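Long-range contact in PrgB (PDB 6EVU), which promotes cell aggregation, biofilm formation and conjugation by binding and compacting DNA, here represented by its adhesin domain: residues Ala222-Gln234 against Lys265-Asn277. Numbering follows the deposited sequence.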
loop_
_atom_site.group_PDB
_atom_site.type_symbol
_atom_site.label_atom_id
_atom_site.label_comp_id
_atom_site.label_asym_id
_atom_site.label_seq_id
_atom_site.Cartn_x
_atom_site.Cartn_y
_atom_site.Cartn_z
ATOM N N ALA A 222 14.679 -3.115 1.131
ATOM C CA ALA A 222 14.519 -4.537 0.836
ATOM C C ALA A 222 13.285 -5.107 1.524
ATOM O O ALA A 222 12.928 -4.703 2.641
ATOM C CB ALA A 222 15.758 -5.344 1.233
ATOM N N PHE A 223 12.657 -6.079 0.851
ATOM C CA PHE A 223 11.577 -6.862 1.433
ATOM C C PHE A 223 12.146 -8.019 2.265
ATOM O O PHE A 223 13.124 -8.670 1.882
ATOM C CB PHE A 223 10.663 -7.394 0.334
ATOM C CG PHE A 223 9.541 -8.288 0.833
ATOM C CD1 PHE A 223 9.779 -9.634 1.153
ATOM C CD2 PHE A 223 8.255 -7.812 0.942
ATOM C CE1 PHE A 223 8.743 -10.451 1.584
ATOM C CE2 PHE A 223 7.220 -8.623 1.380
ATOM C CZ PHE A 223 7.470 -9.949 1.710
ATOM N N LYS A 224 11.506 -8.300 3.395
ATOM C CA LYS A 224 11.898 -9.411 4.257
ATOM C C LYS A 224 10.678 -10.263 4.595
ATOM O O LYS A 224 9.634 -9.722 4.966
ATOM C CB LYS A 224 12.556 -8.879 5.538
ATOM C CG LYS A 224 13.955 -8.312 5.331
ATOM C CD LYS A 224 14.934 -9.435 4.941
ATOM C CE LYS A 224 16.373 -9.070 5.184
ATOM N NZ LYS A 224 17.234 -10.258 4.955
ATOM N N TYR A 225 10.821 -11.590 4.494
ATOM C CA TYR A 225 9.729 -12.537 4.711
ATOM C C TYR A 225 9.444 -12.697 6.206
ATOM O O TYR A 225 10.365 -12.708 7.029
ATOM C CB TYR A 225 10.093 -13.915 4.115
ATOM C CG TYR A 225 9.090 -15.034 4.380
ATOM C CD1 TYR A 225 7.815 -15.008 3.823
ATOM C CD2 TYR A 225 9.418 -16.121 5.200
ATOM C CE1 TYR A 225 6.899 -16.024 4.056
ATOM C CE2 TYR A 225 8.493 -17.161 5.448
ATOM C CZ TYR A 225 7.232 -17.096 4.864
ATOM O OH TYR A 225 6.305 -18.074 5.089
ATOM N N ILE A 226 8.159 -12.814 6.555
ATOM C CA ILE A 226 7.755 -13.193 7.908
ATOM C C ILE A 226 7.384 -14.661 7.900
ATOM O O ILE A 226 6.604 -15.098 7.046
ATOM C CB ILE A 226 6.571 -12.357 8.416
ATOM C CG1 ILE A 226 6.897 -10.857 8.411
ATOM C CG2 ILE A 226 6.108 -12.885 9.762
ATOM C CD1 ILE A 226 5.656 -9.961 8.634
ATOM N N ASN A 227 7.923 -15.429 8.859
ATOM C CA ASN A 227 7.672 -16.864 8.845
ATOM C C ASN A 227 6.188 -17.159 9.013
ATOM O O ASN A 227 5.520 -16.596 9.888
ATOM C CB ASN A 227 8.475 -17.559 9.926
ATOM C CG ASN A 227 8.474 -19.074 9.745
ATOM O OD1 ASN A 227 8.372 -19.567 8.621
ATOM N ND2 ASN A 227 8.599 -19.797 10.813
ATOM N N GLY A 228 5.677 -18.051 8.155
ATOM C CA GLY A 228 4.280 -18.415 8.127
ATOM C C GLY A 228 3.419 -17.499 7.295
ATOM O O GLY A 228 2.230 -17.792 7.111
ATOM N N SER A 229 3.978 -16.413 6.765
ATOM C CA SER A 229 3.210 -15.522 5.900
ATOM C C SER A 229 3.041 -16.170 4.533
ATOM O O SER A 229 3.875 -16.977 4.085
ATOM C CB SER A 229 3.898 -14.173 5.753
ATOM O OG SER A 229 3.298 -13.430 4.687
ATOM N N TYR A 230 1.926 -15.860 3.887
ATOM C CA TYR A 230 1.681 -16.397 2.558
ATOM C C TYR A 230 2.267 -15.519 1.479
ATOM O O TYR A 230 2.271 -15.930 0.313
ATOM C CB TYR A 230 0.177 -16.575 2.314
ATOM C CG TYR A 230 -0.369 -17.750 3.075
ATOM C CD1 TYR A 230 -0.561 -17.667 4.443
ATOM C CD2 TYR A 230 -0.677 -18.953 2.432
ATOM C CE1 TYR A 230 -1.031 -18.773 5.176
ATOM C CE2 TYR A 230 -1.155 -20.043 3.150
ATOM C CZ TYR A 230 -1.345 -19.934 4.517
ATOM O OH TYR A 230 -1.817 -20.993 5.260
ATOM N N VAL A 231 2.772 -14.352 1.874
ATOM C CA VAL A 231 3.322 -13.338 0.977
ATOM C C VAL A 231 4.809 -13.605 0.821
ATOM O O VAL A 231 5.563 -13.540 1.804
ATOM C CB VAL A 231 3.102 -11.934 1.554
ATOM C CG1 VAL A 231 3.816 -10.870 0.685
ATOM C CG2 VAL A 231 1.631 -11.612 1.666
ATOM N N LYS A 232 5.235 -13.911 -0.401
ATOM C CA LYS A 232 6.622 -14.289 -0.673
ATOM C C LYS A 232 6.914 -13.972 -2.131
ATOM O O LYS A 232 6.000 -13.788 -2.932
ATOM C CB LYS A 232 6.933 -15.787 -0.367
ATOM C CG LYS A 232 5.865 -16.798 -0.793
ATOM C CD LYS A 232 6.135 -18.225 -0.230
ATOM C CE LYS A 232 5.988 -18.332 1.312
ATOM N NZ LYS A 232 5.718 -19.722 1.857
ATOM N N LYS A 233 8.203 -13.876 -2.454
ATOM C CA LYS A 233 8.623 -13.429 -3.782
ATOM C C LYS A 233 8.269 -14.437 -4.873
ATOM O O LYS A 233 8.577 -15.623 -4.759
ATOM C CB LYS A 233 10.121 -13.149 -3.813
ATOM C CG LYS A 233 10.533 -12.421 -5.091
ATOM C CD LYS A 233 11.984 -12.001 -5.081
ATOM C CE LYS A 233 12.211 -10.953 -6.168
ATOM N NZ LYS A 233 13.642 -10.927 -6.562
ATOM N N GLN A 234 7.637 -13.952 -5.938
ATOM C CA GLN A 234 7.191 -14.787 -7.042
ATOM C C GLN A 234 8.130 -14.660 -8.232
ATOM O O GLN A 234 9.029 -13.814 -8.267
ATOM C CB GLN A 234 5.772 -14.402 -7.453
ATOM C CG GLN A 234 4.846 -14.489 -6.297
ATOM C CD GLN A 234 4.870 -15.867 -5.706
ATOM O OE1 GLN A 234 5.018 -16.038 -4.502
ATOM N NE2 GLN A 234 4.743 -16.879 -6.560
ATOM N N LYS A 265 -4.669 -11.980 15.168
ATOM C CA LYS A 265 -3.555 -12.872 15.468
ATOM C C LYS A 265 -2.972 -13.481 14.201
ATOM O O LYS A 265 -1.785 -13.817 14.166
ATOM C CB LYS A 265 -3.987 -13.971 16.452
ATOM C CG LYS A 265 -4.769 -15.155 15.865
ATOM C CD LYS A 265 -4.625 -16.433 16.684
ATOM C CE LYS A 265 -5.472 -17.566 16.104
ATOM N NZ LYS A 265 -4.912 -18.918 16.396
ATOM N N ASN A 266 -3.768 -13.596 13.143
ATOM C CA ASN A 266 -3.334 -14.211 11.903
ATOM C C ASN A 266 -2.994 -13.178 10.833
ATOM O O ASN A 266 -2.850 -13.538 9.658
ATOM C CB ASN A 266 -4.415 -15.159 11.391
ATOM C CG ASN A 266 -4.528 -16.418 12.218
ATOM O OD1 ASN A 266 -3.658 -16.728 13.052
ATOM N ND2 ASN A 266 -5.601 -17.167 11.988
ATOM N N ALA A 267 -2.859 -11.907 11.218
ATOM C CA ALA A 267 -2.684 -10.860 10.224
ATOM C C ALA A 267 -1.346 -10.978 9.528
ATOM O O ALA A 267 -1.185 -10.492 8.403
ATOM C CB ALA A 267 -2.827 -9.481 10.881
ATOM N N TYR A 268 -0.382 -11.610 10.186
ATOM C CA TYR A 268 0.886 -11.913 9.542
ATOM C C TYR A 268 0.713 -12.778 8.307
ATOM O O TYR A 268 1.632 -12.823 7.480
ATOM C CB TYR A 268 1.833 -12.598 10.546
ATOM C CG TYR A 268 1.559 -14.059 10.910
ATOM C CD1 TYR A 268 0.591 -14.415 11.840
ATOM C CD2 TYR A 268 2.310 -15.082 10.336
ATOM C CE1 TYR A 268 0.383 -15.771 12.186
ATOM C CE2 TYR A 268 2.106 -16.398 10.652
ATOM C CZ TYR A 268 1.142 -16.752 11.577
ATOM O OH TYR A 268 0.964 -18.101 11.879
ATOM N N PHE A 269 -0.416 -13.503 8.185
ATOM C CA PHE A 269 -0.638 -14.336 7.002
ATOM C C PHE A 269 -0.443 -13.523 5.734
ATOM O O PHE A 269 0.004 -14.049 4.708
ATOM C CB PHE A 269 -2.051 -14.938 6.991
ATOM C CG PHE A 269 -2.251 -16.090 7.957
ATOM C CD1 PHE A 269 -1.229 -16.514 8.794
ATOM C CD2 PHE A 269 -3.467 -16.746 8.014
ATOM C CE1 PHE A 269 -1.425 -17.603 9.685
ATOM C CE2 PHE A 269 -3.667 -17.816 8.890
ATOM C CZ PHE A 269 -2.645 -18.237 9.725
ATOM N N GLY A 270 -0.773 -12.238 5.783
ATOM C CA GLY A 270 -0.618 -11.423 4.592
ATOM C C GLY A 270 0.360 -10.275 4.723
ATOM O O GLY A 270 0.145 -9.222 4.105
ATOM N N SER A 271 1.482 -10.473 5.419
ATOM C CA SER A 271 2.416 -9.385 5.680
ATOM C C SER A 271 3.848 -9.739 5.312
ATOM O O SER A 271 4.232 -10.914 5.138
ATOM C CB SER A 271 2.365 -8.943 7.136
ATOM O OG SER A 271 1.031 -8.684 7.506
ATOM N N GLY A 272 4.634 -8.677 5.199
ATOM C CA GLY A 272 6.078 -8.748 5.137
ATOM C C GLY A 272 6.621 -7.548 5.883
ATOM O O GLY A 272 5.857 -6.742 6.424
ATOM N N VAL A 273 7.937 -7.408 5.857
ATOM C CA VAL A 273 8.604 -6.266 6.464
ATOM C C VAL A 273 9.462 -5.574 5.412
ATOM O O VAL A 273 10.163 -6.246 4.644
ATOM C CB VAL A 273 9.454 -6.699 7.666
ATOM C CG1 VAL A 273 10.139 -5.502 8.266
ATOM C CG2 VAL A 273 8.538 -7.411 8.675
ATOM N N GLY A 274 9.357 -4.249 5.344
ATOM C CA GLY A 274 10.272 -3.430 4.569
ATOM C C GLY A 274 11.381 -2.873 5.449
ATOM O O GLY A 274 11.131 -2.413 6.573
ATOM N N LEU A 275 12.614 -2.971 4.950
ATOM C CA LEU A 275 13.806 -2.478 5.644
ATOM C C LEU A 275 14.498 -1.471 4.738
ATOM O O LEU A 275 14.673 -1.733 3.540
ATOM C CB LEU A 275 14.783 -3.620 6.037
ATOM C CG LEU A 275 14.262 -4.351 7.283
ATOM C CD1 LEU A 275 14.869 -5.744 7.488
ATOM C CD2 LEU A 275 14.438 -3.482 8.503
ATOM N N ALA A 276 14.844 -0.304 5.280
ATOM C CA ALA A 276 15.464 0.744 4.470
ATOM C C ALA A 276 16.701 1.294 5.183
ATOM O O ALA A 276 16.588 1.886 6.261
ATOM C CB ALA A 276 14.484 1.879 4.155
ATOM N N ASN A 277 17.881 1.129 4.566
ATOM C CA ASN A 277 19.081 1.834 5.020
ATOM C C ASN A 277 19.207 3.197 4.343
ATOM O O ASN A 277 20.296 3.631 3.997
ATOM C CB ASN A 277 20.337 0.981 4.776
ATOM C CG ASN A 277 20.287 -0.366 5.489
ATOM O OD1 ASN A 277 20.441 -0.436 6.714
ATOM N ND2 ASN A 277 20.086 -1.442 4.726
#
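I226 lays its CD1 methyl over G272, 3.7 Å from CA, while its side chain crosses that of V273 at about a right angle, CG1 lying 3.8 Å from CG2. With CG1 anti to the carbonyl carbon (chi1 -58°), the longer branch runs to the strand and leaves CG2 loosely facing Y268 CB. Lacking a side chain, G272 lets the F223 ring, on which F239 stacks, come from the other side of the strand to within 3.9 Å of its CA with CE2 and CZ. Strands 222-225 and 272-276 pair antiparallel, their axes at 145°, in a three-stranded sheet of the adhesin domain whose central strand, 272-276, is flanked by 193-197. A222 with L275 and K224 with V273 are the hydrogen-bonded pairs, and K224 CG packs tightly on L275 CD1 at 3.5 Å while its amine goes on to K314 O. The type II turn from I226 to S229 meets the 3-10 segment 267-269. G228 takes the turn's third position, where phi is positive, and its bare backbone lets the Y268 ring lie against it, CE2 3.8 Å from G228 C. S229 is small enough to sit against the carbonyls of Y268 and S271; its OG donates in plane to a lone pair of S271 O at 2.7 Å and accepts from V231 N, 3.0 Å away, as an ST turn. Y230 N bonds to F269 O at 2.8 Å, and the Y230 ring directs its edge at the F269 face, planes at 67°, in a T-shaped pair; the opposite face of F269 rests on N266 CB.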